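Local coordinates for putative peptide ABC-transport system periplasmic peptide-binding protein (PDB 4OEV) that binds nickel(II) together with an oxalate ion in the extracytoplasmic space, as the solute-binding component of an ABC-type nickel importer, at residues Leu61-Phe66 and Ile120-Pro125; Gly161-Val166 and Asp185-Pro190; Ile382-Pro387 and Leu478-Val483; Gly414-Lys419 and Asp446-Asn451. All coordinates share one frame; numbering follows the deposited sequence.

Contact 1: residues Leu61-Phe66 and Ile120-Pro125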
loop_
_atom_site.group_PDB
_atom_site.type_symbol
_atom_site.label_atom_id
_atom_site.label_comp_id
_atom_site.label_asym_id
_atom_site.label_seq_id
_atom_site.Cartn_x
_atom_site.Cartn_y
_atom_site.Cartn_z
ATOM N N LEU A 61 24.423 -6.543 -11.231
ATOM C CA LEU A 61 24.641 -7.314 -10.005
ATOM C C LEU A 61 25.329 -6.535 -8.877
ATOM O O LEU A 61 25.246 -6.951 -7.709
ATOM C CB LEU A 61 25.469 -8.589 -10.287
ATOM C CG LEU A 61 24.828 -9.666 -11.152
ATOM C CD1 LEU A 61 25.648 -10.946 -11.159
ATOM C CD2 LEU A 61 23.417 -9.918 -10.673
ATOM N N VAL A 62 25.983 -5.429 -9.209
ATOM C CA VAL A 62 26.816 -4.711 -8.230
ATOM C C VAL A 62 26.474 -3.226 -8.084
ATOM O O VAL A 62 26.443 -2.479 -9.073
ATOM C CB VAL A 62 28.308 -4.841 -8.580
ATOM C CG1 VAL A 62 29.138 -3.939 -7.701
ATOM C CG2 VAL A 62 28.754 -6.286 -8.403
ATOM N N TYR A 63 26.242 -2.816 -6.839
ATOM C CA TYR A 63 25.838 -1.434 -6.508
ATOM C C TYR A 63 26.896 -0.772 -5.688
ATOM O O TYR A 63 27.124 -1.173 -4.545
ATOM C CB TYR A 63 24.523 -1.399 -5.707
ATOM C CG TYR A 63 23.287 -1.705 -6.518
ATOM C CD1 TYR A 63 22.302 -0.746 -6.703
ATOM C CD2 TYR A 63 23.113 -2.942 -7.109
ATOM C CE1 TYR A 63 21.162 -1.017 -7.447
ATOM C CE2 TYR A 63 22.002 -3.217 -7.864
ATOM C CZ TYR A 63 21.023 -2.254 -8.023
ATOM O OH TYR A 63 19.936 -2.542 -8.800
ATOM N N ASP A 64 27.496 0.283 -6.236
ATOM C CA ASP A 64 28.423 1.093 -5.465
ATOM C C ASP A 64 27.680 2.326 -4.999
ATOM O O ASP A 64 27.231 3.114 -5.834
ATOM C CB ASP A 64 29.648 1.503 -6.287
ATOM C CG ASP A 64 30.658 0.372 -6.448
ATOM O OD1 ASP A 64 31.396 0.090 -5.481
ATOM O OD2 ASP A 64 30.723 -0.201 -7.554
ATOM N N ILE A 65 27.496 2.465 -3.688
ATOM C CA ILE A 65 26.705 3.586 -3.163
ATOM C C ILE A 65 27.567 4.535 -2.312
ATOM O O ILE A 65 28.271 4.079 -1.408
ATOM C CB ILE A 65 25.524 3.110 -2.344
ATOM C CG1 ILE A 65 24.676 2.169 -3.189
ATOM C CG2 ILE A 65 24.697 4.305 -1.857
ATOM C CD1 ILE A 65 23.349 1.851 -2.570
ATOM N N PHE A 66 27.491 5.836 -2.615
ATOM C CA PHE A 66 28.279 6.888 -1.941
ATOM C C PHE A 66 27.384 7.788 -1.059
ATOM O O PHE A 66 26.387 8.366 -1.524
ATOM C CB PHE A 66 29.033 7.693 -3.001
ATOM C CG PHE A 66 29.892 6.830 -3.888
ATOM C CD1 PHE A 66 31.168 6.446 -3.492
ATOM C CD2 PHE A 66 29.417 6.389 -5.106
ATOM C CE1 PHE A 66 31.942 5.615 -4.301
ATOM C CE2 PHE A 66 30.158 5.572 -5.914
ATOM C CZ PHE A 66 31.441 5.181 -5.519
ATOM N N ILE A 120 27.434 -3.149 -2.642
ATOM C CA ILE A 120 26.406 -4.162 -2.434
ATOM C C ILE A 120 26.439 -5.086 -3.620
ATOM O O ILE A 120 26.380 -4.644 -4.762
ATOM C CB ILE A 120 24.997 -3.525 -2.291
ATOM C CG1 ILE A 120 25.000 -2.482 -1.190
ATOM C CG2 ILE A 120 23.919 -4.618 -2.039
ATOM C CD1 ILE A 120 23.832 -1.491 -1.285
ATOM N N THR A 121 26.566 -6.380 -3.353
ATOM C CA THR A 121 26.533 -7.354 -4.421
ATOM C C THR A 121 25.296 -8.264 -4.277
ATOM O O THR A 121 24.930 -8.729 -3.188
ATOM C CB THR A 121 27.834 -8.222 -4.467
ATOM O OG1 THR A 121 28.951 -7.382 -4.785
ATOM C CG2 THR A 121 27.711 -9.298 -5.520
ATOM N N LEU A 122 24.669 -8.502 -5.409
ATOM C CA LEU A 122 23.404 -9.246 -5.435
ATOM C C LEU A 122 23.597 -10.619 -6.055
ATOM O O LEU A 122 24.490 -10.810 -6.868
ATOM C CB LEU A 122 22.361 -8.490 -6.216
ATOM C CG LEU A 122 21.931 -7.071 -5.860
ATOM C CD1 LEU A 122 20.866 -6.666 -6.881
ATOM C CD2 LEU A 122 21.400 -7.070 -4.440
ATOM N N PHE A 123 22.719 -11.564 -5.728
ATOM C CA PHE A 123 22.780 -12.886 -6.369
ATOM C C PHE A 123 22.346 -12.812 -7.844
ATOM O O PHE A 123 22.920 -13.463 -8.722
ATOM C CB PHE A 123 21.879 -13.884 -5.641
ATOM C CG PHE A 123 22.323 -14.234 -4.258
ATOM C CD1 PHE A 123 23.406 -15.065 -4.051
ATOM C CD2 PHE A 123 21.620 -13.763 -3.158
ATOM C CE1 PHE A 123 23.794 -15.402 -2.778
ATOM C CE2 PHE A 123 22.015 -14.090 -1.877
ATOM C CZ PHE A 123 23.100 -14.911 -1.692
ATOM N N LYS A 124 21.269 -12.069 -8.086
ATOM C CA LYS A 124 20.708 -11.903 -9.415
ATOM C C LYS A 124 20.204 -10.459 -9.513
ATOM O O LYS A 124 20.045 -9.793 -8.492
ATOM C CB LYS A 124 19.606 -12.946 -9.663
ATOM C CG LYS A 124 18.648 -13.116 -8.532
ATOM C CD LYS A 124 17.838 -14.392 -8.668
ATOM C CE LYS A 124 17.890 -15.196 -7.376
ATOM N NZ LYS A 124 16.612 -15.966 -7.124
ATOM N N PRO A 125 19.951 -9.959 -10.733
ATOM C CA PRO A 125 19.557 -8.538 -10.803
ATOM C C PRO A 125 18.244 -8.284 -10.062
ATOM O O PRO A 125 17.397 -9.178 -10.028
ATOM C CB PRO A 125 19.389 -8.286 -12.314
ATOM C CG PRO A 125 20.109 -9.454 -13.000
ATOM C CD PRO A 125 19.973 -10.606 -12.061
#
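Tyr63 and Ile120 form an antiparallel hydrogen-bonded pair, a plain instance of how backbone amides and side chains share the work of joining two strands. Tyr63 N donates to Ile120 O (2.8 Å) almost in line, and Ile120 N returns a bond to Tyr63 O (2.8 Å). Beyond the neighbouring non-hydrogen-bonded pair, Val62 with Thr121, a third backbone bond runs from Leu122 N to Leu61 O (2.8 Å). Weaker CA-H...O contacts fill in between, from Val62 CA to Ile120 O and from Thr121 CA to Leu61 O.

The apolar contacts gather mainly on the face that carries Tyr63 and Ile120. There Ile65 CD1 meets Ile120 CD1 at 3.6 Å, while Leu122 CD1 lies obliquely against CE2 of the Tyr63 ring (3.8 Å), which also meets Phe129 edge-to-face. Past the strand end, Leu61 CG stands beside its own backbone N (chi1 -66°), and CD2 comes to 3.8 Å from Pro125 CD. On the other face Val62 CG2 touches Thr121 OG1.

Strands 62-67 and 117-122 are the inner pair of an antiparallel four-stranded sheet. Backbone groups facing each other here are thus paired, leaving one face to hydrophobic packing and the other, at Val62 and Thr121, partly exposed and more mixed.

Contact 2: residues Gly161-Val166 and Asp185-Pro190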
loop_
_atom_site.group_PDB
_atom_site.type_symbol
_atom_site.label_atom_id
_atom_site.label_comp_id
_atom_site.label_asym_id
_atom_site.label_seq_id
_atom_site.Cartn_x
_atom_site.Cartn_y
_atom_site.Cartn_z
ATOM N N GLY A 161 15.351 11.086 10.095
ATOM C CA GLY A 161 14.275 11.819 9.409
ATOM C C GLY A 161 14.024 13.277 9.846
ATOM O O GLY A 161 14.774 13.812 10.673
ATOM N N PRO A 162 13.013 13.959 9.234
ATOM C CA PRO A 162 12.739 15.383 9.565
ATOM C C PRO A 162 12.124 15.620 10.947
ATOM O O PRO A 162 12.109 16.744 11.468
ATOM C CB PRO A 162 11.746 15.822 8.482
ATOM C CG PRO A 162 11.029 14.478 8.027
ATOM C CD PRO A 162 12.224 13.492 8.074
ATOM N N TYR A 163 11.626 14.563 11.554
ATOM C CA TYR A 163 10.895 14.702 12.796
ATOM C C TYR A 163 11.373 13.748 13.886
ATOM O O TYR A 163 11.516 12.536 13.660
ATOM C CB TYR A 163 9.396 14.498 12.533
ATOM C CG TYR A 163 8.740 15.765 12.041
ATOM C CD1 TYR A 163 8.438 16.780 12.941
ATOM C CD2 TYR A 163 8.432 15.965 10.694
ATOM C CE1 TYR A 163 7.858 17.959 12.530
ATOM C CE2 TYR A 163 7.843 17.178 10.268
ATOM C CZ TYR A 163 7.562 18.159 11.206
ATOM O OH TYR A 163 6.993 19.391 10.879
ATOM N N LYS A 164 11.543 14.288 15.085
ATOM C CA LYS A 164 12.010 13.518 16.231
ATOM C C LYS A 164 10.789 13.037 16.983
ATOM O O LYS A 164 9.807 13.787 17.103
ATOM C CB LYS A 164 12.935 14.366 17.152
ATOM C CG LYS A 164 14.274 14.764 16.561
ATOM C CD LYS A 164 15.122 15.594 17.579
ATOM C CE LYS A 164 16.580 15.748 17.128
ATOM N NZ LYS A 164 17.474 16.431 18.137
ATOM N N PHE A 165 10.826 11.779 17.440
ATOM C CA PHE A 165 9.727 11.189 18.221
ATOM C C PHE A 165 9.637 11.848 19.602
ATOM O O PHE A 165 10.651 11.976 20.294
ATOM C CB PHE A 165 9.916 9.661 18.367
ATOM C CG PHE A 165 8.929 9.008 19.300
ATOM C CD1 PHE A 165 7.684 8.598 18.842
ATOM C CD2 PHE A 165 9.246 8.799 20.636
ATOM C CE1 PHE A 165 6.777 7.999 19.707
ATOM C CE2 PHE A 165 8.340 8.203 21.504
ATOM C CZ PHE A 165 7.110 7.814 21.041
ATOM N N VAL A 166 8.437 12.270 20.001
ATOM C CA VAL A 166 8.206 12.842 21.336
ATOM C C VAL A 166 7.423 11.927 22.284
ATOM O O VAL A 166 7.900 11.580 23.354
ATOM C CB VAL A 166 7.455 14.177 21.270
ATOM C CG1 VAL A 166 7.230 14.678 22.668
ATOM C CG2 VAL A 166 8.237 15.189 20.464
ATOM N N ASP A 185 16.840 19.827 4.780
ATOM C CA ASP A 185 16.291 21.184 4.798
ATOM C C ASP A 185 15.776 21.558 6.206
ATOM O O ASP A 185 15.717 20.712 7.097
ATOM C CB ASP A 185 15.163 21.316 3.778
ATOM C CG ASP A 185 15.194 22.646 3.072
ATOM O OD1 ASP A 185 15.521 23.650 3.741
ATOM O OD2 ASP A 185 14.915 22.688 1.854
ATOM N N LYS A 186 15.377 22.803 6.421
ATOM C CA LYS A 186 14.827 23.140 7.726
ATOM C C LYS A 186 13.362 22.717 7.770
ATOM O O LYS A 186 12.605 22.994 6.838
ATOM C CB LYS A 186 14.952 24.644 8.040
ATOM C CG LYS A 186 16.384 25.103 8.131
ATOM C CD LYS A 186 17.126 24.235 9.149
ATOM C CE LYS A 186 18.510 24.784 9.461
ATOM N NZ LYS A 186 18.344 26.206 9.846
ATOM N N VAL A 187 12.968 22.059 8.861
ATOM C CA VAL A 187 11.578 21.648 9.076
ATOM C C VAL A 187 10.789 22.911 9.510
ATOM O O VAL A 187 11.223 23.650 10.409
ATOM C CB VAL A 187 11.493 20.545 10.146
ATOM C CG1 VAL A 187 10.128 19.900 10.141
ATOM C CG2 VAL A 187 12.577 19.458 9.892
ATOM N N LYS A 188 9.688 23.212 8.820
ATOM C CA LYS A 188 9.057 24.512 9.017
ATOM C C LYS A 188 8.172 24.599 10.256
ATOM O O LYS A 188 8.277 25.563 11.036
ATOM C CB LYS A 188 8.278 24.901 7.774
ATOM C CG LYS A 188 9.173 25.139 6.587
ATOM C CD LYS A 188 8.584 26.198 5.691
ATOM C CE LYS A 188 9.064 26.039 4.263
ATOM N NZ LYS A 188 8.295 26.946 3.368
ATOM N N THR A 189 7.322 23.597 10.461
ATOM C CA THR A 189 6.462 23.589 11.630
ATOM C C THR A 189 7.091 22.732 12.701
ATOM O O THR A 189 7.306 21.535 12.506
ATOM C CB THR A 189 5.060 23.086 11.262
ATOM O OG1 THR A 189 4.547 23.954 10.252
ATOM C CG2 THR A 189 4.120 23.099 12.459
ATOM N N PRO A 190 7.415 23.355 13.841
ATOM C CA PRO A 190 8.171 22.707 14.918
ATOM C C PRO A 190 7.424 21.519 15.532
ATOM O O PRO A 190 8.063 20.559 15.948
ATOM C CB PRO A 190 8.373 23.833 15.937
ATOM C CG PRO A 190 7.332 24.812 15.645
ATOM C CD PRO A 190 7.071 24.745 14.174
HETATM O O HOH W 1 6.614 21.445 9.105
#
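Tyr163 turns its ring to the side of its own backbone N (chi1 -83°), and Val187 holds CG1 anti to the backbone N (chi1 -167°); together these torsions set the valine methyl against the phenol end of the ring. The fit is tight, with Val187 CG1 only 3.3 Å from Tyr163 CZ. The second branch, Val187 CG2, rests on Pro162, 3.2 Å from its O and 4.0 Å from its CB.

The phenol then illustrates how one hydroxyl can serve two partners. Tyr163 OH donates to Thr189 O (2.7 Å) in the carbonyl plane, and accepts from a water 2.7 Å from Tyr163 OH. That water in turn accepts from Thr189 N, so both backbone polar groups of Thr189 are tied to one side chain. Thr189 OG1 bonds instead to Trp492 O.

The contact pins the loop ahead of strand 191-196 to the start of strand 163-169, an outermost strand of a mixed four-stranded sheet. Strand 173-178 lies next to it, supplying Phe176, which touches Tyr163, and Ala178, which touches Val187.

Contact 3: residues Ile382-Pro387 and Leu478-Val483; sequences IGWGSP and LGHHGV. With NI (nickel (II) ion), chain C; OXL (oxalate ion), chain D.
His480, which buries the most surface here, shows how backbone can position a metal ligand: its imidazole is held mainly by the main chain of Gly383 to Gly385, with the Trp384 ring meeting it obliquely. With CG anti to the backbone N (chi1 178°), the ring swings toward the strand end at Gly383 and Trp384. Trp384 CA lies over one face, 3.9 Å from the His480 ring centroid, a CH-pi contact, and Gly383 O comes to 3.1 Å from His480 CE1. His480 N also bonds to Gly385 O (2.9 Å).

Gly385 adopts backbone angles suited to glycine. Pro387 packs on the backbone of Leu478 and Gly479, its CD 3.8 Å from Gly479 CA.

So placed, His480 NE2 binds nickel at 2.1 Å; His481 NE2, from the same loop, binds it at 2.2 Å. Oxalate chelates through O3 and O4, one oxygen from each carboxylate, and a water and His26 complete six ligands. Oxalate O4 lies over one face of the Trp384 ring, toward its rim, while Arg344 hydrogen-bonds to the oxalate. Asp240 accepts from His480 ND1 and Glu12 pairs with His481 ND1; these second-shell carboxylates fix both rings' rotation and would be expected to strengthen their donation to the metal.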
loop_
_atom_site.group_PDB
_atom_site.type_symbol
_atom_site.label_atom_id
_atom_site.label_comp_id
_atom_site.label_asym_id
_atom_site.label_seq_id
_atom_site.Cartn_x
_atom_site.Cartn_y
_atom_site.Cartn_z
ATOM N N ILE A 382 -11.126 -5.512 -0.725
ATOM C CA ILE A 382 -9.669 -5.333 -0.495
ATOM C C ILE A 382 -9.124 -4.147 -1.299
ATOM O O ILE A 382 -9.823 -3.623 -2.168
ATOM C CB ILE A 382 -8.928 -6.639 -0.920
ATOM C CG1 ILE A 382 -7.503 -6.745 -0.290
ATOM C CG2 ILE A 382 -8.760 -6.636 -2.488
ATOM C CD1 ILE A 382 -6.947 -8.163 -0.387
ATOM N N GLY A 383 -7.875 -3.688 -1.028
ATOM C CA GLY A 383 -7.336 -2.618 -1.833
ATOM C C GLY A 383 -5.780 -2.806 -1.755
ATOM O O GLY A 383 -5.323 -3.378 -0.767
ATOM N N TRP A 384 -5.044 -2.410 -2.795
ATOM C CA TRP A 384 -3.542 -2.399 -2.793
ATOM C C TRP A 384 -3.114 -1.380 -3.799
ATOM O O TRP A 384 -3.940 -0.874 -4.531
ATOM C CB TRP A 384 -2.924 -3.764 -3.199
ATOM C CG TRP A 384 -3.236 -4.902 -2.319
ATOM C CD1 TRP A 384 -4.026 -6.001 -2.623
ATOM C CD2 TRP A 384 -2.794 -5.079 -0.992
ATOM N NE1 TRP A 384 -4.094 -6.837 -1.527
ATOM C CE2 TRP A 384 -3.321 -6.300 -0.528
ATOM C CE3 TRP A 384 -1.942 -4.347 -0.150
ATOM C CZ2 TRP A 384 -3.053 -6.784 0.755
ATOM C CZ3 TRP A 384 -1.697 -4.827 1.126
ATOM C CH2 TRP A 384 -2.230 -6.037 1.550
ATOM N N GLY A 385 -1.811 -1.080 -3.878
ATOM C CA GLY A 385 -1.359 -0.246 -4.974
ATOM C C GLY A 385 -0.193 0.660 -4.559
ATOM O O GLY A 385 -0.211 1.227 -3.464
ATOM N N SER A 386 0.813 0.776 -5.411
ATOM C CA SER A 386 2.011 1.606 -5.068
ATOM C C SER A 386 2.404 2.320 -6.332
ATOM O O SER A 386 2.340 1.753 -7.434
ATOM C CB SER A 386 3.152 0.737 -4.492
ATOM O OG SER A 386 4.352 1.531 -4.171
ATOM N N PRO A 387 2.817 3.577 -6.201
ATOM C CA PRO A 387 3.299 4.311 -7.356
ATOM C C PRO A 387 4.772 3.955 -7.632
ATOM O O PRO A 387 5.345 4.398 -8.620
ATOM C CB PRO A 387 3.163 5.770 -6.926
ATOM C CG PRO A 387 3.381 5.723 -5.462
ATOM C CD PRO A 387 2.869 4.383 -4.971
ATOM N N LEU A 478 -0.181 9.134 -5.175
ATOM C CA LEU A 478 -0.271 8.469 -3.883
ATOM C C LEU A 478 -0.310 6.948 -4.053
ATOM O O LEU A 478 -0.429 6.424 -5.186
ATOM C CB LEU A 478 -1.522 8.943 -3.109
ATOM C CG LEU A 478 -1.534 10.466 -2.840
ATOM C CD1 LEU A 478 -2.674 10.864 -1.919
ATOM C CD2 LEU A 478 -0.142 10.990 -2.288
ATOM N N GLY A 479 -0.181 6.249 -2.926
ATOM C CA GLY A 479 -0.290 4.805 -2.895
ATOM C C GLY A 479 -1.571 4.425 -2.191
ATOM O O GLY A 479 -2.474 5.249 -1.976
ATOM N N HIS A 480 -1.615 3.155 -1.854
ATOM C CA HIS A 480 -2.692 2.510 -1.119
ATOM C C HIS A 480 -2.989 3.274 0.188
ATOM O O HIS A 480 -2.059 3.685 0.908
ATOM C CB HIS A 480 -2.275 1.067 -0.884
ATOM C CG HIS A 480 -3.242 0.272 -0.098
ATOM N ND1 HIS A 480 -4.591 0.217 -0.418
ATOM C CD2 HIS A 480 -3.075 -0.513 0.991
ATOM C CE1 HIS A 480 -5.209 -0.559 0.451
ATOM N NE2 HIS A 480 -4.328 -1.039 1.310
ATOM N N HIS A 481 -4.281 3.533 0.415
ATOM C CA HIS A 481 -4.830 4.377 1.487
ATOM C C HIS A 481 -4.411 5.824 1.377
ATOM O O HIS A 481 -4.551 6.548 2.345
ATOM C CB HIS A 481 -4.474 3.894 2.912
ATOM C CG HIS A 481 -5.014 2.534 3.262
ATOM N ND1 HIS A 481 -6.332 2.311 3.640
ATOM C CD2 HIS A 481 -4.395 1.328 3.334
ATOM C CE1 HIS A 481 -6.499 1.020 3.899
ATOM N NE2 HIS A 481 -5.336 0.404 3.730
ATOM N N GLY A 482 -3.926 6.247 0.206
ATOM C CA GLY A 482 -3.476 7.602 0.011
ATOM C C GLY A 482 -2.132 7.862 0.683
ATOM O O GLY A 482 -1.647 9.023 0.705
ATOM N N VAL A 483 -1.515 6.800 1.214
ATOM C CA VAL A 483 -0.180 6.952 1.853
ATOM C C VAL A 483 0.733 7.707 0.926
ATOM O O VAL A 483 0.773 7.474 -0.304
ATOM C CB VAL A 483 0.424 5.589 2.277
ATOM C CG1 VAL A 483 1.910 5.677 2.586
ATOM C CG2 VAL A 483 -0.326 5.046 3.556
HETATM NI NI NI C . -4.717 -1.638 3.268
HETATM C C1 OXL D . -6.692 -3.408 2.372
HETATM C C2 OXL D . -5.407 -4.173 2.668
HETATM O O1 OXL D . -7.751 -3.945 1.835
HETATM O O2 OXL D . -5.534 -5.386 2.915
HETATM O O3 OXL D . -6.693 -2.211 2.724
HETATM O O4 OXL D . -4.272 -3.585 2.817
HETATM O O HOH W 2 -5.147 -2.114 5.133
#

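Contact 4: residues Gly414-Lys419 and Asp446-Asn451; sequences GHYHDK and DALYEN
Tyr416 and Asn451 run past each other in opposite directions, the phenol ring and the amide inclined at 49°. Tyr416 holds CG anti to its backbone N (chi1 178°), which carries the hydroxyl to the end of helix 434-450. There Tyr416 OH donates to Asn451 O at a short 2.5 Å, the hydroxyl lying in the plane of that carbonyl, with the carbonyl oxygen at the edge of the ring. On another side Leu448 CD2 approaches the hydroxyl and comes within 4.2 Å of Tyr416 CE2.

Asp418 also passes Asn451 head to tail, its carboxylate turned steeply against the amide. Asn451 ND2 donates to Asp418 OD2 (2.8 Å) almost in line (177°): the acceptor lies in the amide plane, while the amide nitrogen meets the carboxylate on its anti side, slightly out of plane. Asp418 is the N-cap of helix 419-429, its OD1 accepting from Val421 N, and Asn451 OD1 takes a bond from Arg259.

Two waters reinforce the join. One donates to both Asp418 OD2 and Ala447 O, each 2.8 Å from that water; the other links His417 O with Asn451 ND2 (3.1 Å from that water).

As a worked case of helix-end chemistry, the contact couples the start of one helix to the finish of another. Both ends of the Asn451 side-chain amide, ND2 and OD1, are gripped, which fixes its rotation, and Asp418 divides its carboxylate between a cap and a cross-link.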
loop_
_atom_site.group_PDB
_atom_site.type_symbol
_atom_site.label_atom_id
_atom_site.label_comp_id
_atom_site.label_asym_id
_atom_site.label_seq_id
_atom_site.Cartn_x
_atom_site.Cartn_y
_atom_site.Cartn_z
ATOM N N GLY A 414 -6.006 -14.169 -0.002
ATOM C CA GLY A 414 -6.989 -15.051 -0.630
ATOM C C GLY A 414 -6.440 -16.435 -0.911
ATOM O O GLY A 414 -7.183 -17.311 -1.356
ATOM N N HIS A 415 -5.156 -16.656 -0.614
ATOM C CA HIS A 415 -4.552 -17.983 -0.791
ATOM C C HIS A 415 -4.548 -18.361 -2.238
ATOM O O HIS A 415 -4.895 -19.486 -2.627
ATOM C CB HIS A 415 -5.285 -19.017 0.051
ATOM C CG HIS A 415 -5.541 -18.510 1.437
ATOM N ND1 HIS A 415 -4.513 -18.211 2.318
ATOM C CD2 HIS A 415 -6.693 -18.164 2.059
ATOM C CE1 HIS A 415 -5.034 -17.713 3.430
ATOM N NE2 HIS A 415 -6.359 -17.677 3.293
ATOM N N TYR A 416 -4.164 -17.394 -3.038
ATOM C CA TYR A 416 -4.144 -17.563 -4.506
ATOM C C TYR A 416 -2.873 -18.269 -4.944
ATOM O O TYR A 416 -1.812 -17.818 -4.568
ATOM C CB TYR A 416 -4.204 -16.201 -5.146
ATOM C CG TYR A 416 -4.150 -16.174 -6.668
ATOM C CD1 TYR A 416 -5.197 -16.701 -7.436
ATOM C CD2 TYR A 416 -3.109 -15.560 -7.323
ATOM C CE1 TYR A 416 -5.162 -16.641 -8.838
ATOM C CE2 TYR A 416 -3.069 -15.475 -8.703
ATOM C CZ TYR A 416 -4.101 -16.017 -9.465
ATOM O OH TYR A 416 -4.005 -15.904 -10.878
ATOM N N HIS A 417 -2.961 -19.359 -5.709
ATOM C CA HIS A 417 -1.745 -20.076 -6.194
ATOM C C HIS A 417 -1.843 -20.267 -7.692
ATOM O O HIS A 417 -2.663 -21.063 -8.160
ATOM C CB HIS A 417 -1.613 -21.430 -5.503
ATOM C CG HIS A 417 -1.350 -21.336 -4.034
ATOM N ND1 HIS A 417 -0.209 -21.858 -3.442
ATOM C CD2 HIS A 417 -2.072 -20.779 -3.035
ATOM C CE1 HIS A 417 -0.252 -21.623 -2.142
ATOM N NE2 HIS A 417 -1.369 -20.960 -1.870
ATOM N N ASP A 418 -1.054 -19.539 -8.469
ATOM C CA ASP A 418 -1.052 -19.686 -9.945
ATOM C C ASP A 418 0.357 -19.790 -10.460
ATOM O O ASP A 418 1.192 -18.908 -10.162
ATOM C CB ASP A 418 -1.722 -18.506 -10.624
ATOM C CG ASP A 418 -1.852 -18.681 -12.113
ATOM O OD1 ASP A 418 -0.957 -18.263 -12.894
ATOM O OD2 ASP A 418 -2.881 -19.269 -12.532
ATOM N N LYS A 419 0.653 -20.861 -11.200
ATOM C CA LYS A 419 2.012 -21.056 -11.670
ATOM C C LYS A 419 2.480 -19.977 -12.658
ATOM O O LYS A 419 3.643 -19.530 -12.576
ATOM C CB LYS A 419 2.188 -22.426 -12.341
ATOM C CG LYS A 419 2.264 -23.601 -11.417
ATOM C CD LYS A 419 2.630 -24.841 -12.282
ATOM C CE LYS A 419 2.438 -26.163 -11.499
ATOM N NZ LYS A 419 2.495 -27.272 -12.516
ATOM N N ASP A 446 -1.772 -11.057 -18.139
ATOM C CA ASP A 446 -2.547 -12.014 -18.912
ATOM C C ASP A 446 -2.917 -13.211 -18.071
ATOM O O ASP A 446 -4.025 -13.728 -18.215
ATOM C CB ASP A 446 -1.784 -12.485 -20.150
ATOM C CG ASP A 446 -1.627 -11.413 -21.195
ATOM O OD1 ASP A 446 -2.442 -10.459 -21.258
ATOM O OD2 ASP A 446 -0.665 -11.528 -21.969
ATOM N N ALA A 447 -1.991 -13.669 -17.236
ATOM C CA ALA A 447 -2.255 -14.814 -16.332
ATOM C C ALA A 447 -3.333 -14.493 -15.321
ATOM O O ALA A 447 -4.122 -15.378 -14.952
ATOM C CB ALA A 447 -0.994 -15.247 -15.583
ATOM N N LEU A 448 -3.310 -13.263 -14.796
ATOM C CA LEU A 448 -4.357 -12.801 -13.880
ATOM C C LEU A 448 -5.715 -12.846 -14.530
ATOM O O LEU A 448 -6.675 -13.196 -13.879
ATOM C CB LEU A 448 -4.112 -11.361 -13.384
ATOM C CG LEU A 448 -3.102 -11.134 -12.247
ATOM C CD1 LEU A 448 -3.204 -9.654 -11.793
ATOM C CD2 LEU A 448 -3.238 -12.070 -11.083
ATOM N N TYR A 449 -5.814 -12.469 -15.797
ATOM C CA TYR A 449 -7.091 -12.495 -16.504
ATOM C C TYR A 449 -7.584 -13.942 -16.607
ATOM O O TYR A 449 -8.784 -14.195 -16.470
ATOM C CB TYR A 449 -7.010 -11.866 -17.922
ATOM C CG TYR A 449 -8.265 -12.201 -18.725
ATOM C CD1 TYR A 449 -9.447 -11.465 -18.568
ATOM C CD2 TYR A 449 -8.303 -13.310 -19.580
ATOM C CE1 TYR A 449 -10.595 -11.805 -19.242
ATOM C CE2 TYR A 449 -9.464 -13.648 -20.265
ATOM C CZ TYR A 449 -10.603 -12.895 -20.089
ATOM O OH TYR A 449 -11.768 -13.220 -20.767
ATOM N N GLU A 450 -6.683 -14.877 -16.914
ATOM C CA GLU A 450 -7.078 -16.273 -17.155
ATOM C C GLU A 450 -7.496 -16.983 -15.868
ATOM O O GLU A 450 -8.267 -17.947 -15.876
ATOM C CB GLU A 450 -5.938 -17.078 -17.836
ATOM C CG GLU A 450 -5.516 -16.568 -19.243
ATOM C CD GLU A 450 -6.634 -16.599 -20.299
ATOM O OE1 GLU A 450 -7.627 -17.361 -20.149
ATOM O OE2 GLU A 450 -6.518 -15.861 -21.305
ATOM N N ASN A 451 -6.938 -16.530 -14.760
ATOM C CA ASN A 451 -7.216 -17.126 -13.481
ATOM C C ASN A 451 -7.324 -16.013 -12.447
ATOM O O ASN A 451 -6.398 -15.776 -11.657
ATOM C CB ASN A 451 -6.134 -18.141 -13.124
ATOM C CG ASN A 451 -6.435 -18.872 -11.834
ATOM O OD1 ASN A 451 -7.585 -18.907 -11.357
ATOM N ND2 ASN A 451 -5.424 -19.471 -11.273
HETATM O O HOH W 3 -5.751 -21.399 -8.906
HETATM O O HOH W 4 -3.311 -18.017 -15.012
#

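In the fold
Contacts 2, 3 and 4 are buried and contact 1 partly so; only contact 3 is central, the centres of the others lying about 20 to 26 Å from that of the chain, in separate elements. Contact 1 joins two neighbouring strands of an antiparallel sheet, so regular backbone bonding dominates; contact 2 ties a loop to an outermost strand of a different sheet through one phenol and a water. Contact 4, whose residues fall in sequence between the two segments of contact 3, links helix ends with side-chain bonds and waters, its nearest atoms about 6 Å from contact 3. Metal coordination enters in contact 3 alone.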